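Local coordinates for DUF1285 domain-containing protein (Shewanella baltica, PDB 2RA9), which is of unknown function but belongs to the DUF1285 family, which has a fold of repeated structural motifs and may take part in signal transduction, at residues A77-V82 with I99-H104; V118-E123 with G128-A133. All coordinates share one frame; numbering follows the deposited sequence.

Overall arrangement
Both contacts belong to the same six-stranded mixed sheet, and their centres lie about 8 Å apart. Along the chain they come in series: contact 1 joins the start of strand 79-86 to the edge strand 102-106 and the loop before it, across strand 93-97, and contact 2 follows as the hairpin of strands 118-121 and 127-130. Strand 127-130 then returns to lie parallel to strand 79-86, where Ile81 N meets Lys129 O at 2.8 Å, a probable hydrogen bond. A second tie runs between side chains, His103 to Glu123. A separate sheet, built from strands between 27 and 74, has the same strand order, consistent with a fold of repeated motifs.

Contact 1: A77-V82 with I99-H104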
# COMPACT_ATOMS: atom_id res chain seq x y z
N ALA A 77 -5.20 5.25 -0.40
CA ALA A 77 -4.29 4.33 0.26
C ALA A 77 -2.84 4.73 -0.04
O ALA A 77 -2.53 5.34 -1.08
CB ALA A 77 -4.51 2.93 -0.24
N PRO A 78 -1.93 4.42 0.87
CA PRO A 78 -0.55 4.86 0.66
C PRO A 78 0.17 4.13 -0.48
O PRO A 78 1.16 4.64 -1.01
CB PRO A 78 0.13 4.50 2.01
CG PRO A 78 -0.73 3.46 2.61
CD PRO A 78 -2.11 3.82 2.20
N LEU A 79 -0.34 2.94 -0.84
CA LEU A 79 0.31 2.08 -1.80
C LEU A 79 -0.75 1.54 -2.76
O LEU A 79 -1.87 1.25 -2.34
CB LEU A 79 1.00 0.94 -1.09
CG LEU A 79 2.24 1.34 -0.28
CD1 LEU A 79 2.64 0.31 0.68
CD2 LEU A 79 3.40 1.75 -1.20
N LEU A 80 -0.39 1.42 -4.04
CA LEU A 80 -1.25 0.82 -5.05
C LEU A 80 -0.62 -0.53 -5.45
O LEU A 80 0.48 -0.59 -6.02
CB LEU A 80 -1.30 1.73 -6.28
CG LEU A 80 -2.32 1.27 -7.35
CD1 LEU A 80 -3.72 1.65 -6.93
CD2 LEU A 80 -1.97 1.83 -8.72
N ILE A 81 -1.36 -1.59 -5.19
CA ILE A 81 -0.95 -2.94 -5.53
C ILE A 81 -1.17 -3.21 -7.02
O ILE A 81 -2.27 -3.06 -7.53
CB ILE A 81 -1.68 -3.97 -4.68
CG1 ILE A 81 -1.21 -3.87 -3.22
CG2 ILE A 81 -1.46 -5.40 -5.26
CD1 ILE A 81 -2.05 -4.63 -2.17
N VAL A 82 -0.14 -3.62 -7.73
CA VAL A 82 -0.23 -3.82 -9.18
C VAL A 82 0.03 -5.29 -9.57
O VAL A 82 -0.26 -5.67 -10.71
CB VAL A 82 0.68 -2.87 -9.94
CG1 VAL A 82 0.29 -1.44 -9.65
CG2 VAL A 82 2.22 -3.08 -9.67
N ILE A 99 5.17 1.68 -6.93
CA ILE A 99 6.49 2.27 -6.63
C ILE A 99 7.60 1.21 -6.42
O ILE A 99 8.74 1.53 -6.11
CB ILE A 99 6.42 3.24 -5.46
CG1 ILE A 99 6.03 2.56 -4.17
CG2 ILE A 99 5.52 4.43 -5.84
CD1 ILE A 99 6.28 3.38 -2.89
N GLY A 100 7.25 -0.06 -6.62
CA GLY A 100 8.22 -1.13 -6.57
C GLY A 100 8.45 -1.74 -5.21
O GLY A 100 9.43 -2.46 -5.06
N THR A 101 7.54 -1.55 -4.24
CA THR A 101 7.70 -2.21 -2.95
C THR A 101 7.11 -3.61 -3.01
O THR A 101 6.19 -3.86 -3.80
CB THR A 101 7.08 -1.41 -1.76
OG1 THR A 101 5.69 -1.19 -1.95
CG2 THR A 101 7.76 -0.05 -1.60
N LEU A 102 7.67 -4.51 -2.20
CA LEU A 102 7.26 -5.89 -2.12
C LEU A 102 6.83 -6.22 -0.69
O LEU A 102 7.52 -5.87 0.27
CB LEU A 102 8.45 -6.78 -2.48
CG LEU A 102 8.26 -8.30 -2.44
CD1 LEU A 102 7.22 -8.78 -3.42
CD2 LEU A 102 9.64 -9.01 -2.66
N HIS A 103 5.72 -6.94 -0.55
CA HIS A 103 5.14 -7.25 0.74
C HIS A 103 4.76 -8.72 0.79
O HIS A 103 4.24 -9.26 -0.19
CB HIS A 103 3.91 -6.36 0.98
CG HIS A 103 4.18 -4.90 0.73
ND1 HIS A 103 4.55 -4.03 1.73
CD2 HIS A 103 4.18 -4.17 -0.41
CE1 HIS A 103 4.79 -2.83 1.21
NE2 HIS A 103 4.59 -2.89 -0.09
N HIS A 104 5.01 -9.33 1.93
CA HIS A 104 4.79 -10.76 2.11
C HIS A 104 3.69 -11.03 3.11
O HIS A 104 3.25 -10.16 3.85
CB HIS A 104 6.08 -11.45 2.59
CG HIS A 104 7.28 -11.11 1.77
ND1 HIS A 104 7.50 -11.63 0.52
CD2 HIS A 104 8.31 -10.27 2.02
CE1 HIS A 104 8.64 -11.15 0.04
NE2 HIS A 104 9.14 -10.31 0.92
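In the mixed sheet that contains strands 79-86, 93-97 and 102-106, Leu79 reaches across the end of strand 93-97 to meet Ile99, Thr101 and His103. No hydrogen bond joins 77-82 to 99-104; the contact is made by side chains, and the forked end of Leu79 does most of it. Leu79 CD2 packs against Ile99 CD1 at 3.7 Å, the two side chains crossing at about a right angle, and also lies 3.8 Å from Thr101 OG1. The other methyl, Leu79 CD1, comes obliquely to the imidazole, 3.8 Å from His103 NE2. Ile99 can extend its CD1 to this spot because CG1 sits between the backbone N and the carbonyl carbon (chi1 64°); it also packs on Ala47 and Ala51 of helix 44-51. Branched aliphatic residues suit such a junction of loop, helix and sheet. The polar atoms beside the leucine are engaged: Thr101 OG1 has its main polar partner in Thr97 OG1 and also shares a 2.7 Å hydrogen bond with His103 NE2, while His103 ND1 is hydrogen-bonded to Glu123 OE1. With both ring nitrogens bonded, the imidazole is probably fixed in rotation and can lie buried against a leucine methyl at little polar cost.

Contact 2: V118-E123 with G128-A133; sequences VYLPLE and GKLGRA. With EDO (1,2-ethanediol), chain F; EDO (1,2-ethanediol), chain I.
Across the antiparallel hairpin of strands 118-121 and 127-130, Tyr119 and Lys129 lie side by side and point the same way from a non-hydrogen-bonded pair. The lysine's aliphatic stem follows the tyrosine ring, with Lys129 CB 3.8 Å from Tyr119 CE2. Its CG stands anti to the backbone N (chi1 180°), which runs the chain along the ring before a bend at chi3 (70°). Asp76 receives both polar ends, as a salt bridge from Lys129 and a hydrogen bond from Tyr119, so residues that are apolar in the stem and polar at the end suit this face.

The opposite face is aliphatic. Leu130 CD1 packs beside Val118 CG1, the two side chains again pointing alike, while Leu130 CD2 meets Leu120 CD1 at 3.9 Å where the leucines cross obliquely. Phe138 of helix 135-141 touches both leucines. Leu122 brings CD1 to 3.7 Å from Gly128 N; the glycine has no side chain to compete for that space. Gly128 and Leu120 exchange two backbone hydrogen bonds, and Leu130 N donates to Val118 O. Beyond this last bond the ethanediol of chain F, probably from the crystallisation liquor, bridges the strands: its O2 accepts from Val118 N at 2.9 Å and donates to Leu130 O at 2.8 Å.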
# COMPACT_ATOMS: atom_id res chain seq x y z
N VAL A 118 -10.90 -2.28 -3.40
CA VAL A 118 -10.52 -3.32 -2.48
C VAL A 118 -9.13 -2.99 -1.96
O VAL A 118 -8.25 -2.54 -2.70
CB VAL A 118 -10.52 -4.67 -3.16
CG1 VAL A 118 -9.99 -5.77 -2.20
CG2 VAL A 118 -11.92 -5.00 -3.66
N TYR A 119 -8.95 -3.21 -0.66
CA TYR A 119 -7.70 -2.92 0.03
C TYR A 119 -7.18 -4.12 0.78
O TYR A 119 -7.95 -4.85 1.34
CB TYR A 119 -7.87 -1.76 1.02
CG TYR A 119 -8.43 -0.51 0.41
CD1 TYR A 119 -9.79 -0.35 0.24
CD2 TYR A 119 -7.61 0.54 0.05
CE1 TYR A 119 -10.31 0.79 -0.28
CE2 TYR A 119 -8.14 1.72 -0.51
CZ TYR A 119 -9.48 1.82 -0.70
OH TYR A 119 -10.02 2.97 -1.22
N LEU A 120 -5.86 -4.34 0.77
CA LEU A 120 -5.25 -5.44 1.50
C LEU A 120 -4.32 -4.88 2.57
O LEU A 120 -3.59 -3.93 2.31
CB LEU A 120 -4.47 -6.38 0.57
CG LEU A 120 -5.29 -7.17 -0.46
CD1 LEU A 120 -4.42 -7.90 -1.49
CD2 LEU A 120 -6.26 -8.15 0.23
N PRO A 121 -4.30 -5.50 3.75
CA PRO A 121 -3.45 -4.93 4.79
C PRO A 121 -2.00 -5.40 4.68
O PRO A 121 -1.73 -6.57 4.40
CB PRO A 121 -4.13 -5.41 6.08
CG PRO A 121 -4.74 -6.74 5.70
CD PRO A 121 -5.08 -6.65 4.25
N LEU A 122 -1.10 -4.44 4.84
CA LEU A 122 0.33 -4.66 4.76
C LEU A 122 0.92 -4.30 6.11
O LEU A 122 0.20 -4.13 7.09
CB LEU A 122 0.92 -3.79 3.63
CG LEU A 122 0.15 -3.78 2.31
CD1 LEU A 122 0.70 -2.78 1.36
CD2 LEU A 122 0.07 -5.17 1.68
N GLU A 123 2.23 -4.09 6.15
CA GLU A 123 2.91 -3.81 7.41
C GLU A 123 2.80 -2.36 7.79
O GLU A 123 2.38 -1.53 7.01
CB GLU A 123 4.38 -4.22 7.30
CG GLU A 123 5.22 -3.40 6.36
CD GLU A 123 5.31 -3.91 4.93
OE1 GLU A 123 4.44 -4.71 4.49
OE2 GLU A 123 6.29 -3.51 4.24
N GLY A 128 -2.77 -1.46 1.05
CA GLY A 128 -2.56 -1.34 -0.37
C GLY A 128 -3.89 -1.44 -1.10
O GLY A 128 -4.64 -2.39 -0.87
N LYS A 129 -4.18 -0.49 -1.98
CA LYS A 129 -5.37 -0.52 -2.82
C LYS A 129 -5.07 -1.41 -4.03
O LYS A 129 -4.08 -1.21 -4.69
CB LYS A 129 -5.72 0.88 -3.33
CG LYS A 129 -6.94 0.88 -4.21
CD LYS A 129 -7.54 2.25 -4.44
CE LYS A 129 -6.70 3.11 -5.29
NZ LYS A 129 -7.30 4.46 -5.52
N LEU A 130 -5.97 -2.32 -4.38
CA LEU A 130 -5.78 -3.10 -5.61
C LEU A 130 -5.99 -2.24 -6.84
O LEU A 130 -7.04 -1.59 -6.99
CB LEU A 130 -6.80 -4.26 -5.67
CG LEU A 130 -6.61 -5.42 -4.70
CD1 LEU A 130 -7.59 -6.51 -5.00
CD2 LEU A 130 -5.18 -5.95 -4.83
N GLY A 131 -4.98 -2.21 -7.69
CA GLY A 131 -5.08 -1.49 -8.93
C GLY A 131 -6.12 -2.10 -9.87
O GLY A 131 -6.40 -3.30 -9.80
N ARG A 132 -6.64 -1.29 -10.78
CA ARG A 132 -7.67 -1.75 -11.68
C ARG A 132 -7.21 -2.91 -12.53
O ARG A 132 -7.99 -3.84 -12.76
CB ARG A 132 -8.15 -0.62 -12.62
CG ARG A 132 -9.09 0.45 -12.00
CD ARG A 132 -9.77 0.04 -10.73
NE ARG A 132 -10.94 0.88 -10.44
CZ ARG A 132 -12.15 0.71 -10.97
NH1 ARG A 132 -12.40 -0.28 -11.82
NH2 ARG A 132 -13.14 1.53 -10.62
N ALA A 133 -5.96 -2.90 -12.97
CA ALA A 133 -5.47 -3.90 -13.90
C ALA A 133 -5.28 -5.28 -13.28
O ALA A 133 -5.15 -6.26 -14.03
CB ALA A 133 -4.17 -3.45 -14.60
C1 EDO F . -10.35 -1.98 -8.31
O1 EDO F . -11.36 -0.96 -8.27
C2 EDO F . -10.17 -2.62 -6.94
O2 EDO F . -9.63 -1.69 -5.97
C1 EDO I . -10.71 -3.75 -14.09
O1 EDO I . -11.24 -3.86 -15.41
C2 EDO I . -11.83 -3.61 -13.08
O2 EDO I . -11.32 -2.96 -11.92